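Local coordinates for protein viral interleukin-10 homolog (Human herpesvirus 5, PDB 1LQS) that mimics human interleukin-10, binding the human IL-10 receptor to trigger immunosuppressive signalling that the virus exploits to evade host defences, at residues 33-38 / 93-98; 40-45 / 83-88; 65-70 / 101-106. One frame throughout, in Å; residues are numbered along the deposited sequence.

Contact 1. Residues 33-38 / 93-98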
ATOM      1  N   VAL C  33      -9.394  30.357   3.546  1.00 30.82           N
ATOM      2  CA  VAL C  33     -10.062  31.646   3.693  1.00 33.82           C
ATOM      3  C   VAL C  33      -9.368  32.701   2.846  1.00 34.84           C
ATOM      4  O   VAL C  33     -10.047  33.510   2.217  1.00 36.64           O
ATOM      5  CB  VAL C  33     -10.168  32.179   5.179  1.00 34.90           C
ATOM      6  CG1 VAL C  33     -10.973  31.208   6.045  1.00 31.18           C
ATOM      7  CG2 VAL C  33      -8.793  32.441   5.751  1.00 37.47           C
ATOM      8  N   THR C  34      -8.032  32.703   2.820  1.00 33.70           N
ATOM      9  CA  THR C  34      -7.304  33.673   2.001  1.00 33.42           C
ATOM     10  C   THR C  34      -7.638  33.377   0.542  1.00 34.43           C
ATOM     11  O   THR C  34      -7.834  34.279  -0.265  1.00 35.81           O
ATOM     12  CB  THR C  34      -5.752  33.568   2.151  1.00 34.54           C
ATOM     13  OG1 THR C  34      -5.348  33.918   3.480  1.00 34.43           O
ATOM     14  CG2 THR C  34      -5.059  34.505   1.158  1.00 30.88           C
ATOM     15  N   PHE C  35      -7.719  32.098   0.206  1.00 34.21           N
ATOM     16  CA  PHE C  35      -8.011  31.717  -1.159  1.00 33.99           C
ATOM     17  C   PHE C  35      -9.366  32.184  -1.635  1.00 35.30           C
ATOM     18  O   PHE C  35      -9.527  32.551  -2.792  1.00 36.56           O
ATOM     19  CB  PHE C  35      -7.952  30.200  -1.330  1.00 32.70           C
ATOM     20  CG  PHE C  35      -8.165  29.758  -2.749  1.00 29.86           C
ATOM     21  CD1 PHE C  35      -7.177  29.986  -3.713  1.00 29.25           C
ATOM     22  CD2 PHE C  35      -9.367  29.171  -3.134  1.00 28.77           C
ATOM     23  CE1 PHE C  35      -7.377  29.645  -5.032  1.00 28.24           C
ATOM     24  CE2 PHE C  35      -9.589  28.822  -4.460  1.00 30.35           C
ATOM     25  CZ  PHE C  35      -8.586  29.061  -5.418  1.00 31.02           C
ATOM     26  N   HIS C  36     -10.354  32.136  -0.751  1.00 36.29           N
ATOM     27  CA  HIS C  36     -11.703  32.531  -1.115  1.00 35.28           C
ATOM     28  C   HIS C  36     -11.770  33.995  -1.561  1.00 34.84           C
ATOM     29  O   HIS C  36     -12.524  34.338  -2.461  1.00 34.19           O
ATOM     30  CB  HIS C  36     -12.650  32.296   0.068  1.00 34.77           C
ATOM     31  CG  HIS C  36     -14.043  32.803  -0.160  1.00 36.28           C
ATOM     32  ND1 HIS C  36     -14.941  32.170  -0.993  1.00 37.39           N
ATOM     33  CD2 HIS C  36     -14.676  33.909   0.298  1.00 35.14           C
ATOM     34  CE1 HIS C  36     -16.064  32.864  -1.042  1.00 34.76           C
ATOM     35  NE2 HIS C  36     -15.929  33.923  -0.267  1.00 35.92           N
ATOM     36  N   ARG C  37     -10.966  34.849  -0.944  1.00 34.94           N
ATOM     37  CA  ARG C  37     -10.989  36.267  -1.277  1.00 37.97           C
ATOM     38  C   ARG C  37     -10.513  36.608  -2.681  1.00 39.44           C
ATOM     39  O   ARG C  37     -11.014  37.542  -3.306  1.00 38.51           O
ATOM     40  CB  ARG C  37     -10.138  37.062  -0.289  1.00 38.00           C
ATOM     41  CG  ARG C  37     -10.545  36.917   1.160  1.00 40.15           C
ATOM     42  CD  ARG C  37     -10.024  38.102   1.951  1.00 43.30           C
ATOM     43  NE  ARG C  37      -8.567  38.169   1.970  1.00 45.19           N
ATOM     44  CZ  ARG C  37      -7.819  37.562   2.888  1.00 47.00           C
ATOM     45  NH1 ARG C  37      -6.491  37.662   2.849  1.00 44.49           N
ATOM     46  NH2 ARG C  37      -8.411  36.865   3.857  1.00 47.47           N
ATOM     47  N   VAL C  38      -9.545  35.840  -3.164  1.00 39.68           N
ATOM     48  CA  VAL C  38      -8.934  36.074  -4.453  1.00 39.89           C
ATOM     49  C   VAL C  38      -9.349  35.043  -5.496  1.00 41.92           C
ATOM     50  O   VAL C  38      -8.873  35.060  -6.636  1.00 42.71           O
ATOM     51  CB  VAL C  38      -7.394  36.078  -4.275  1.00 40.78           C
ATOM     52  CG1 VAL C  38      -6.930  34.757  -3.658  1.00 40.76           C
ATOM     53  CG2 VAL C  38      -6.705  36.292  -5.607  1.00 43.66           C
ATOM     54  N   HIS C  93       1.696  35.523  -0.885  1.00 44.51           N
ATOM     55  CA  HIS C  93       2.719  35.291   0.130  1.00 46.47           C
ATOM     56  C   HIS C  93       2.146  34.649   1.384  1.00 46.58           C
ATOM     57  O   HIS C  93       2.744  33.746   1.960  1.00 47.05           O
ATOM     58  CB  HIS C  93       3.408  36.610   0.498  1.00 48.62           C
ATOM     59  CG  HIS C  93       4.248  37.183  -0.602  1.00 51.40           C
ATOM     60  ND1 HIS C  93       4.932  38.373  -0.475  1.00 52.32           N
ATOM     61  CD2 HIS C  93       4.532  36.716  -1.843  1.00 51.84           C
ATOM     62  CE1 HIS C  93       5.601  38.613  -1.588  1.00 53.48           C
ATOM     63  NE2 HIS C  93       5.376  37.622  -2.434  1.00 50.81           N
ATOM     64  N   SER C  94       0.981  35.126   1.805  1.00 46.14           N
ATOM     65  CA  SER C  94       0.318  34.597   2.988  1.00 45.34           C
ATOM     66  C   SER C  94       0.090  33.092   2.842  1.00 44.62           C
ATOM     67  O   SER C  94       0.359  32.315   3.757  1.00 44.51           O
ATOM     68  CB  SER C  94      -1.021  35.315   3.177  1.00 45.25           C
ATOM     69  OG  SER C  94      -1.828  34.666   4.141  1.00 45.16           O
ATOM     70  N   MET C  95      -0.408  32.694   1.678  1.00 42.61           N
ATOM     71  CA  MET C  95      -0.680  31.301   1.415  1.00 42.54           C
ATOM     72  C   MET C  95       0.605  30.487   1.355  1.00 43.87           C
ATOM     73  O   MET C  95       0.694  29.433   1.995  1.00 43.86           O
ATOM     74  CB  MET C  95      -1.491  31.142   0.111  1.00 42.34           C
ATOM     75  CG  MET C  95      -2.958  31.622   0.221  1.00 41.82           C
ATOM     76  SD  MET C  95      -4.075  31.300  -1.199  1.00 42.23           S
ATOM     77  CE  MET C  95      -3.386  32.428  -2.430  1.00 41.90           C
ATOM     78  N   ARG C  96       1.605  30.969   0.610  1.00 43.75           N
ATOM     79  CA  ARG C  96       2.868  30.239   0.491  1.00 42.33           C
ATOM     80  C   ARG C  96       3.418  30.005   1.888  1.00 40.92           C
ATOM     81  O   ARG C  96       3.865  28.907   2.224  1.00 40.51           O
ATOM     82  CB  ARG C  96       3.897  31.026  -0.329  1.00 43.53           C
ATOM     83  CG  ARG C  96       5.190  30.236  -0.608  1.00 44.82           C
ATOM     84  CD  ARG C  96       6.333  31.143  -1.036  1.00 48.54           C
ATOM     85  NE  ARG C  96       7.575  30.430  -1.375  1.00 52.79           N
ATOM     86  CZ  ARG C  96       8.309  29.702  -0.530  1.00 54.48           C
ATOM     87  NH1 ARG C  96       7.949  29.560   0.740  1.00 55.05           N
ATOM     88  NH2 ARG C  96       9.426  29.123  -0.954  1.00 54.49           N
ATOM     89  N   SER C  97       3.358  31.065   2.687  1.00 39.12           N
ATOM     90  CA  SER C  97       3.825  31.079   4.070  1.00 38.33           C
ATOM     91  C   SER C  97       3.157  29.985   4.905  1.00 38.95           C
ATOM     92  O   SER C  97       3.827  29.207   5.588  1.00 38.34           O
ATOM     93  CB  SER C  97       3.517  32.450   4.668  1.00 39.43           C
ATOM     94  OG  SER C  97       4.158  32.656   5.907  1.00 42.85           O
ATOM     95  N   THR C  98       1.826  29.941   4.852  1.00 38.73           N
ATOM     96  CA  THR C  98       1.061  28.949   5.592  1.00 38.62           C
ATOM     97  C   THR C  98       1.316  27.547   5.028  1.00 38.67           C
ATOM     98  O   THR C  98       1.400  26.568   5.772  1.00 38.83           O
ATOM     99  CB  THR C  98      -0.459  29.256   5.532  1.00 38.32           C
ATOM    100  OG1 THR C  98      -0.741  30.431   6.299  1.00 39.35           O
ATOM    101  CG2 THR C  98      -1.276  28.090   6.078  1.00 38.03           C
TER
HETATM  102  O   HOH W   1      -3.287  31.790   4.095  1.00 30.67           O

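Contact 2. Residues 40-45 / 83-88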
ATOM      1  N   PRO C  40     -12.102  34.587  -7.350  1.00 43.81           N
ATOM      2  CA  PRO C  40     -12.589  35.055  -8.652  1.00 43.90           C
ATOM      3  C   PRO C  40     -11.506  35.576  -9.608  1.00 42.90           C
ATOM      4  O   PRO C  40     -11.653  35.470 -10.821  1.00 42.89           O
ATOM      5  CB  PRO C  40     -13.653  36.104  -8.281  1.00 42.89           C
ATOM      6  CG  PRO C  40     -13.342  36.467  -6.868  1.00 43.85           C
ATOM      7  CD  PRO C  40     -12.885  35.178  -6.254  1.00 43.31           C
ATOM      8  N   THR C  41     -10.421  36.130  -9.075  1.00 42.65           N
ATOM      9  CA  THR C  41      -9.344  36.592  -9.943  1.00 42.71           C
ATOM     10  C   THR C  41      -8.602  35.381 -10.524  1.00 44.38           C
ATOM     11  O   THR C  41      -8.550  35.198 -11.746  1.00 46.35           O
ATOM     12  CB  THR C  41      -8.327  37.459  -9.186  1.00 42.76           C
ATOM     13  OG1 THR C  41      -8.946  38.685  -8.787  1.00 43.97           O
ATOM     14  CG2 THR C  41      -7.113  37.768 -10.069  1.00 39.70           C
ATOM     15  N   LEU C  42      -8.047  34.546  -9.646  1.00 43.89           N
ATOM     16  CA  LEU C  42      -7.300  33.365 -10.069  1.00 43.36           C
ATOM     17  C   LEU C  42      -8.080  32.396 -10.934  1.00 44.54           C
ATOM     18  O   LEU C  42      -7.474  31.651 -11.703  1.00 46.53           O
ATOM     19  CB  LEU C  42      -6.743  32.593  -8.861  1.00 41.15           C
ATOM     20  CG  LEU C  42      -5.774  33.336  -7.937  1.00 40.46           C
ATOM     21  CD1 LEU C  42      -5.148  32.372  -6.949  1.00 37.54           C
ATOM     22  CD2 LEU C  42      -4.701  34.004  -8.768  1.00 39.39           C
ATOM     23  N   GLN C  43      -9.405  32.383 -10.827  1.00 44.76           N
ATOM     24  CA  GLN C  43     -10.181  31.450 -11.639  1.00 46.18           C
ATOM     25  C   GLN C  43     -10.895  32.097 -12.822  1.00 48.91           C
ATOM     26  O   GLN C  43     -11.908  31.577 -13.302  1.00 47.54           O
ATOM     27  CB  GLN C  43     -11.200  30.691 -10.777  1.00 44.83           C
ATOM     28  CG  GLN C  43     -10.598  29.856  -9.639  1.00 40.77           C
ATOM     29  CD  GLN C  43     -11.632  28.990  -8.932  1.00 38.30           C
ATOM     30  OE1 GLN C  43     -12.765  29.406  -8.725  1.00 35.04           O
ATOM     31  NE2 GLN C  43     -11.238  27.784  -8.553  1.00 39.84           N
ATOM     32  N   ARG C  44     -10.364  33.219 -13.308  1.00 53.60           N
ATOM     33  CA  ARG C  44     -10.980  33.901 -14.445  1.00 57.93           C
ATOM     34  C   ARG C  44     -10.689  33.215 -15.775  1.00 58.95           C
ATOM     35  O   ARG C  44     -11.601  32.662 -16.393  1.00 58.50           O
ATOM     36  CB  ARG C  44     -10.570  35.381 -14.503  1.00 59.61           C
ATOM     37  CG  ARG C  44     -11.720  36.291 -14.063  1.00 63.81           C
ATOM     38  CD  ARG C  44     -11.606  37.741 -14.517  1.00 65.70           C
ATOM     39  NE  ARG C  44     -10.468  38.436 -13.925  1.00 69.38           N
ATOM     40  CZ  ARG C  44     -10.429  39.749 -13.718  1.00 71.37           C
ATOM     41  NH1 ARG C  44     -11.475  40.499 -14.054  1.00 72.11           N
ATOM     42  NH2 ARG C  44      -9.348  40.316 -13.190  1.00 70.82           N
ATOM     43  N   GLU C  45      -9.435  33.252 -16.223  1.00 60.47           N
ATOM     44  CA  GLU C  45      -9.082  32.597 -17.479  1.00 61.61           C
ATOM     45  C   GLU C  45      -9.678  31.205 -17.423  1.00 61.29           C
ATOM     46  O   GLU C  45     -10.627  30.885 -18.139  1.00 61.39           O
ATOM     47  CB  GLU C  45      -7.562  32.486 -17.645  1.00 63.95           C
ATOM     48  CG  GLU C  45      -7.140  31.344 -18.580  1.00 68.53           C
ATOM     49  CD  GLU C  45      -5.653  31.359 -18.933  1.00 71.74           C
ATOM     50  OE1 GLU C  45      -5.159  30.348 -19.499  1.00 71.51           O
ATOM     51  OE2 GLU C  45      -4.985  32.386 -18.662  1.00 72.90           O
ATOM     52  N   HIS C  83       4.543  37.399 -10.311  1.00 61.13           N
ATOM     53  CA  HIS C  83       4.701  38.119 -11.568  1.00 60.31           C
ATOM     54  C   HIS C  83       3.421  38.160 -12.399  1.00 58.45           C
ATOM     55  O   HIS C  83       3.112  39.173 -13.011  1.00 57.73           O
ATOM     56  CB  HIS C  83       5.851  37.494 -12.364  1.00 63.04           C
ATOM     57  CG  HIS C  83       7.183  37.622 -11.685  1.00 66.67           C
ATOM     58  ND1 HIS C  83       7.363  37.352 -10.344  1.00 67.52           N
ATOM     59  CD2 HIS C  83       8.391  38.029 -12.150  1.00 67.50           C
ATOM     60  CE1 HIS C  83       8.620  37.591 -10.011  1.00 67.81           C
ATOM     61  NE2 HIS C  83       9.265  38.004 -11.088  1.00 68.01           N
ATOM     62  N   VAL C  84       2.669  37.064 -12.414  1.00 56.69           N
ATOM     63  CA  VAL C  84       1.424  37.012 -13.174  1.00 54.38           C
ATOM     64  C   VAL C  84       0.282  37.758 -12.477  1.00 52.50           C
ATOM     65  O   VAL C  84      -0.631  38.245 -13.133  1.00 51.35           O
ATOM     66  CB  VAL C  84       1.001  35.547 -13.445  1.00 55.20           C
ATOM     67  CG1 VAL C  84       1.029  34.761 -12.157  1.00 57.63           C
ATOM     68  CG2 VAL C  84      -0.394  35.497 -14.052  1.00 54.77           C
ATOM     69  N   TYR C  85       0.336  37.860 -11.152  1.00 50.99           N
ATOM     70  CA  TYR C  85      -0.704  38.564 -10.405  1.00 48.77           C
ATOM     71  C   TYR C  85      -0.104  39.556  -9.414  1.00 50.19           C
ATOM     72  O   TYR C  85      -0.195  39.375  -8.202  1.00 51.62           O
ATOM     73  CB  TYR C  85      -1.574  37.567  -9.653  1.00 44.39           C
ATOM     74  CG  TYR C  85      -2.272  36.571 -10.539  1.00 41.53           C
ATOM     75  CD1 TYR C  85      -1.834  35.251 -10.626  1.00 40.56           C
ATOM     76  CD2 TYR C  85      -3.409  36.928 -11.241  1.00 40.70           C
ATOM     77  CE1 TYR C  85      -2.520  34.316 -11.380  1.00 39.38           C
ATOM     78  CE2 TYR C  85      -4.105  36.001 -12.001  1.00 39.41           C
ATOM     79  CZ  TYR C  85      -3.664  34.701 -12.066  1.00 39.82           C
ATOM     80  OH  TYR C  85      -4.397  33.789 -12.795  1.00 40.44           O
ATOM     81  N   PRO C  86       0.492  40.646  -9.919  1.00 50.94           N
ATOM     82  CA  PRO C  86       1.101  41.636  -9.024  1.00 51.01           C
ATOM     83  C   PRO C  86       0.177  42.197  -7.940  1.00 50.16           C
ATOM     84  O   PRO C  86       0.647  42.628  -6.889  1.00 50.38           O
ATOM     85  CB  PRO C  86       1.601  42.710  -9.992  1.00 48.73           C
ATOM     86  CG  PRO C  86       0.596  42.660 -11.074  1.00 48.39           C
ATOM     87  CD  PRO C  86       0.390  41.176 -11.290  1.00 49.48           C
ATOM     88  N   GLY C  87      -1.128  42.188  -8.191  1.00 48.92           N
ATOM     89  CA  GLY C  87      -2.059  42.712  -7.205  1.00 50.39           C
ATOM     90  C   GLY C  87      -2.241  41.827  -5.976  1.00 51.34           C
ATOM     91  O   GLY C  87      -2.340  42.321  -4.854  1.00 49.76           O
ATOM     92  N   LEU C  88      -2.264  40.515  -6.192  1.00 52.15           N
ATOM     93  CA  LEU C  88      -2.460  39.555  -5.117  1.00 52.37           C
ATOM     94  C   LEU C  88      -1.177  39.136  -4.421  1.00 52.56           C
ATOM     95  O   LEU C  88      -1.187  38.178  -3.657  1.00 52.22           O
ATOM     96  CB  LEU C  88      -3.124  38.301  -5.662  1.00 53.35           C
ATOM     97  CG  LEU C  88      -4.061  38.485  -6.849  1.00 55.06           C
ATOM     98  CD1 LEU C  88      -4.300  37.132  -7.493  1.00 55.98           C
ATOM     99  CD2 LEU C  88      -5.360  39.136  -6.401  1.00 55.58           C
TER

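Contact 3. Residues 65-70 / 101-106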
ATOM      1  N   VAL C  65       3.948  11.839  -4.650  1.00 44.38           N
ATOM      2  CA  VAL C  65       3.356  12.921  -5.433  1.00 43.96           C
ATOM      3  C   VAL C  65       2.998  14.104  -4.545  1.00 42.46           C
ATOM      4  O   VAL C  65       3.086  15.249  -4.968  1.00 42.06           O
ATOM      5  CB  VAL C  65       2.085  12.447  -6.189  1.00 44.16           C
ATOM      6  CG1 VAL C  65       1.428  13.620  -6.886  1.00 42.18           C
ATOM      7  CG2 VAL C  65       2.450  11.366  -7.205  1.00 43.04           C
ATOM      8  N   MET C  66       2.606  13.820  -3.308  1.00 42.28           N
ATOM      9  CA  MET C  66       2.225  14.869  -2.377  1.00 42.53           C
ATOM     10  C   MET C  66       3.404  15.781  -2.110  1.00 42.28           C
ATOM     11  O   MET C  66       3.233  17.005  -2.044  1.00 43.43           O
ATOM     12  CB  MET C  66       1.720  14.273  -1.054  1.00 43.22           C
ATOM     13  CG  MET C  66       1.037  15.275  -0.110  1.00 43.88           C
ATOM     14  SD  MET C  66      -0.628  15.819  -0.640  1.00 42.85           S
ATOM     15  CE  MET C  66      -0.183  17.252  -1.566  1.00 44.64           C
ATOM     16  N   ASP C  67       4.596  15.195  -1.960  1.00 42.30           N
ATOM     17  CA  ASP C  67       5.802  15.984  -1.693  1.00 41.33           C
ATOM     18  C   ASP C  67       6.168  16.776  -2.921  1.00 40.85           C
ATOM     19  O   ASP C  67       6.433  17.980  -2.838  1.00 42.55           O
ATOM     20  CB  ASP C  67       6.995  15.106  -1.318  1.00 41.87           C
ATOM     21  CG  ASP C  67       8.124  15.911  -0.664  1.00 44.33           C
ATOM     22  OD1 ASP C  67       7.956  16.286   0.518  1.00 44.75           O
ATOM     23  OD2 ASP C  67       9.165  16.182  -1.325  1.00 43.04           O
ATOM     24  N   TRP C  68       6.184  16.096  -4.063  1.00 39.55           N
ATOM     25  CA  TRP C  68       6.514  16.750  -5.313  1.00 37.56           C
ATOM     26  C   TRP C  68       5.670  17.991  -5.462  1.00 36.06           C
ATOM     27  O   TRP C  68       6.210  19.089  -5.643  1.00 35.77           O
ATOM     28  CB  TRP C  68       6.261  15.837  -6.520  1.00 38.61           C
ATOM     29  CG  TRP C  68       6.752  16.458  -7.798  1.00 39.36           C
ATOM     30  CD1 TRP C  68       8.056  16.621  -8.178  1.00 39.30           C
ATOM     31  CD2 TRP C  68       5.958  17.089  -8.812  1.00 39.30           C
ATOM     32  NE1 TRP C  68       8.123  17.317  -9.362  1.00 39.92           N
ATOM     33  CE2 TRP C  68       6.850  17.617  -9.773  1.00 40.23           C
ATOM     34  CE3 TRP C  68       4.583  17.263  -9.002  1.00 40.77           C
ATOM     35  CZ2 TRP C  68       6.409  18.311 -10.909  1.00 41.55           C
ATOM     36  CZ3 TRP C  68       4.142  17.958 -10.140  1.00 42.11           C
ATOM     37  CH2 TRP C  68       5.058  18.472 -11.073  1.00 42.00           C
ATOM     38  N   LEU C  69       4.348  17.811  -5.383  1.00 34.28           N
ATOM     39  CA  LEU C  69       3.411  18.918  -5.525  1.00 34.52           C
ATOM     40  C   LEU C  69       3.698  20.079  -4.594  1.00 36.26           C
ATOM     41  O   LEU C  69       3.877  21.217  -5.048  1.00 37.30           O
ATOM     42  CB  LEU C  69       1.984  18.449  -5.308  1.00 34.04           C
ATOM     43  CG  LEU C  69       1.346  17.706  -6.485  1.00 36.56           C
ATOM     44  CD1 LEU C  69      -0.141  17.474  -6.192  1.00 32.40           C
ATOM     45  CD2 LEU C  69       1.525  18.511  -7.775  1.00 35.15           C
ATOM     46  N   LEU C  70       3.747  19.797  -3.294  1.00 36.10           N
ATOM     47  CA  LEU C  70       4.009  20.833  -2.307  1.00 36.77           C
ATOM     48  C   LEU C  70       5.310  21.601  -2.580  1.00 38.32           C
ATOM     49  O   LEU C  70       5.378  22.824  -2.378  1.00 37.61           O
ATOM     50  CB  LEU C  70       4.028  20.210  -0.914  1.00 36.90           C
ATOM     51  CG  LEU C  70       2.689  19.621  -0.444  1.00 36.57           C
ATOM     52  CD1 LEU C  70       2.891  18.790   0.807  1.00 34.35           C
ATOM     53  CD2 LEU C  70       1.702  20.744  -0.186  1.00 35.41           C
ATOM     54  N   SER C 101       4.434  26.480   6.386  1.00 46.28           N
ATOM     55  CA  SER C 101       4.251  26.054   7.764  1.00 46.63           C
ATOM     56  C   SER C 101       3.818  24.594   7.812  1.00 47.19           C
ATOM     57  O   SER C 101       4.348  23.803   8.600  1.00 46.48           O
ATOM     58  CB  SER C 101       3.201  26.932   8.446  1.00 47.22           C
ATOM     59  OG  SER C 101       3.047  26.584   9.808  1.00 47.23           O
ATOM     60  N   ILE C 102       2.854  24.242   6.965  1.00 46.66           N
ATOM     61  CA  ILE C 102       2.365  22.869   6.900  1.00 46.32           C
ATOM     62  C   ILE C 102       3.465  21.880   6.464  1.00 47.07           C
ATOM     63  O   ILE C 102       3.627  20.825   7.078  1.00 46.47           O
ATOM     64  CB  ILE C 102       1.163  22.752   5.928  1.00 44.58           C
ATOM     65  CG1 ILE C 102       0.017  23.631   6.426  1.00 43.75           C
ATOM     66  CG2 ILE C 102       0.699  21.308   5.835  1.00 42.58           C
ATOM     67  CD1 ILE C 102      -1.244  23.496   5.625  1.00 41.87           C
ATOM     68  N   TYR C 103       4.222  22.230   5.420  1.00 45.99           N
ATOM     69  CA  TYR C 103       5.288  21.364   4.914  1.00 44.89           C
ATOM     70  C   TYR C 103       6.358  21.030   5.947  1.00 45.50           C
ATOM     71  O   TYR C 103       6.753  19.875   6.080  1.00 46.01           O
ATOM     72  CB  TYR C 103       5.969  21.992   3.700  1.00 43.68           C
ATOM     73  CG  TYR C 103       6.866  21.027   2.946  1.00 41.82           C
ATOM     74  CD1 TYR C 103       6.340  19.879   2.353  1.00 41.69           C
ATOM     75  CD2 TYR C 103       8.228  21.256   2.824  1.00 39.87           C
ATOM     76  CE1 TYR C 103       7.143  18.989   1.662  1.00 40.74           C
ATOM     77  CE2 TYR C 103       9.040  20.368   2.133  1.00 40.65           C
ATOM     78  CZ  TYR C 103       8.489  19.235   1.553  1.00 40.37           C
ATOM     79  OH  TYR C 103       9.282  18.351   0.859  1.00 38.85           O
ATOM     80  N   LYS C 104       6.840  22.041   6.661  1.00 46.09           N
ATOM     81  CA  LYS C 104       7.856  21.827   7.680  1.00 46.68           C
ATOM     82  C   LYS C 104       7.359  20.849   8.733  1.00 46.91           C
ATOM     83  O   LYS C 104       8.138  20.055   9.259  1.00 48.01           O
ATOM     84  CB  LYS C 104       8.244  23.153   8.343  1.00 48.36           C
ATOM     85  CG  LYS C 104       8.978  24.108   7.401  1.00 51.77           C
ATOM     86  CD  LYS C 104       9.427  25.384   8.101  1.00 53.91           C
ATOM     87  CE  LYS C 104      10.152  26.310   7.130  1.00 54.58           C
ATOM     88  NZ  LYS C 104      10.574  27.599   7.753  1.00 55.07           N
ATOM     89  N   ASP C 105       6.061  20.902   9.040  1.00 46.14           N
ATOM     90  CA  ASP C 105       5.475  19.996  10.029  1.00 44.69           C
ATOM     91  C   ASP C 105       5.221  18.598   9.483  1.00 44.42           C
ATOM     92  O   ASP C 105       5.286  17.622  10.221  1.00 44.41           O
ATOM     93  CB  ASP C 105       4.164  20.561  10.572  1.00 43.70           C
ATOM     94  CG  ASP C 105       4.376  21.488  11.744  1.00 44.40           C
ATOM     95  OD1 ASP C 105       3.360  21.906  12.351  1.00 42.11           O
ATOM     96  OD2 ASP C 105       5.558  21.798  12.052  1.00 43.37           O
ATOM     97  N   MET C 106       4.915  18.503   8.196  1.00 45.31           N
ATOM     98  CA  MET C 106       4.664  17.213   7.580  1.00 46.71           C
ATOM     99  C   MET C 106       5.935  16.356   7.455  1.00 48.64           C
ATOM    100  O   MET C 106       5.867  15.126   7.567  1.00 47.98           O
ATOM    101  CB  MET C 106       4.043  17.403   6.202  1.00 46.60           C
ATOM    102  CG  MET C 106       2.587  17.811   6.200  1.00 43.72           C
ATOM    103  SD  MET C 106       2.072  17.999   4.478  1.00 42.59           S
ATOM    104  CE  MET C 106       2.024  16.294   3.958  1.00 41.84           C
TER

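Contact 1. Residues 33-38 / 93-98
Thr34 and Met95 meet where helix 25-42 runs against helix 89-106, two elements of the helical cytokine bundle of the IL-10 family. Over these short segments the axes approach to 10.1 Å and are nearly antiparallel, at 155°. Met95 reaches across most of that gap and meets Thr34, Phe35 and Val38.

Apolar packing carries most of the contact. Met95 CG lies anti to its carbonyl carbon, beside the backbone N; the chain stays extended at chi2 (-173°) and then bends at chi3, which turns the end of the chain along helix 25-42. Its first half lies against the methyl of Thr34, CG being 3.7 Å from Thr34 CG2. Farther out, Met95 SD lies 4.0 Å from Phe35 CB, near the plane of the Phe35 ring and at its edge, and Met95 CE lies more loosely by Val38 CG1, at 4.4 Å. Leu31 and Phe78 touch Met95 as well, as does Leu142 of the second subunit, while Asp143 of that subunit packs on Phe35. The pairing therefore belongs to a core built from both chains, as in the intertwined dimer of IL-10.

The polar part of the contact lies between Thr34 and Ser94, the latter only partly buried. Thr34 keeps its methyl for Met95 and turns its hydroxyl toward Ser94, but the two oxygens stand 3.7 Å apart. One water molecule joins them, 3.0 Å from Thr34 OG1 and 3.2 Å from Ser94 OG.

Contact 2. Residues 40-45 / 83-88
Leu42 sets one methyl on the face of the Tyr85 ring, a CH-pi contact in which CD2 sits 3.5 Å from the ring centroid and 14° off the normal. This is the tightly packed half of the contact. The same CD2 touches Leu88 CD1 at 3.4 Å, so a single branch of Leu42 serves both partners; CG lies anti to the carbonyl carbon (chi1 -60°) and CD1 is the branch anti to CA, which leaves CD2 turned to Tyr85 and Leu88. On the opposite face of the Tyr85 ring lies Val84 CG2 from the same chain segment, offset toward the rim, so the ring is sandwiched between two aliphatic groups.

The looser half belongs to Thr41. Its methyl CG2 meets Leu88 CD1 tip to tip at 3.9 Å and comes obliquely to the ring, 4.0 Å from Tyr85 CD2. Thr41, Tyr85 and Leu88 are all only partly buried, so solvent reaches this side, whereas Leu42 is enclosed.

Leu139 of the second subunit packs on Leu42, and Arg136 of that subunit on Tyr85. Neighbouring Gln43 uses NE2 to reach Ser140 O of the second subunit and OE1 to reach the backbone of another protein's chain, consistent with a place beside the bound receptor. In the bundle, the contact joins the C-terminal end of helix 25-42 to the turn that leads from helix 62-84 into helix 89-106, with Leu88 at the N-cap position of the latter and resting also on Val38.

Contact 3. Residues 65-70 / 101-106
Tyr103 reaches from helix 89-106 toward Leu70 and Asp67 on helix 62-84. Its CB carries the ring outward with CG anti to the backbone N (chi1 -167°). The first ring atom to arrive, CD1, lies 3.9 Å from Leu70 CD1 and 4.0 Å from Leu70 CB, with that Leu70 methyl at the ring edge. One atom farther along the same edge, Tyr103 CE1 is beside Asp67 OD1. At the tip, the hydroxyl OH donates a hydrogen bond to Asp67 OD1, modelled very short at 2.5 Å, a value doubtful at this resolution; this oxygen lies near the ring plane, although the carboxylate is turned 39° from it. The other carboxylate oxygen, OD2, forms a salt bridge with Arg71, which would fix the group's rotation.

The helices belong to the IL-10-family bundle, antiparallel here at 146° and with axes 11.7 Å apart. Leu70 CD1 also meets Met106 SD at 3.8 Å, their side chains crossing at about a right angle. Met106 CE approaches Met66 CG at 4.3 Å, and around these methionines the second subunit contributes Leu149 against Met106 and Tyr152 against Met66.

In the fold
Contacts 1 and 3 pair helix 89-106 with helices 25-42 and 62-84 respectively; contact 2 joins the end of helix 25-42 to the turn between helices 62-84 and 89-106. Contacts 1 and 3 are buried, yet differ in chemistry: contact 1 is methionine packing flanked by a water bridge, whereas contact 3 adds a direct tyrosine-carboxylate bond. Contact 2, at the bundle end and only partly buried, relies on aliphatic groups against a ring. It touches contact 1 through Val38 and Leu88, their centres being about 12 Å apart; contact 3, nearest the chain's centre, has no touch with contact 2. The second subunit reaches all three.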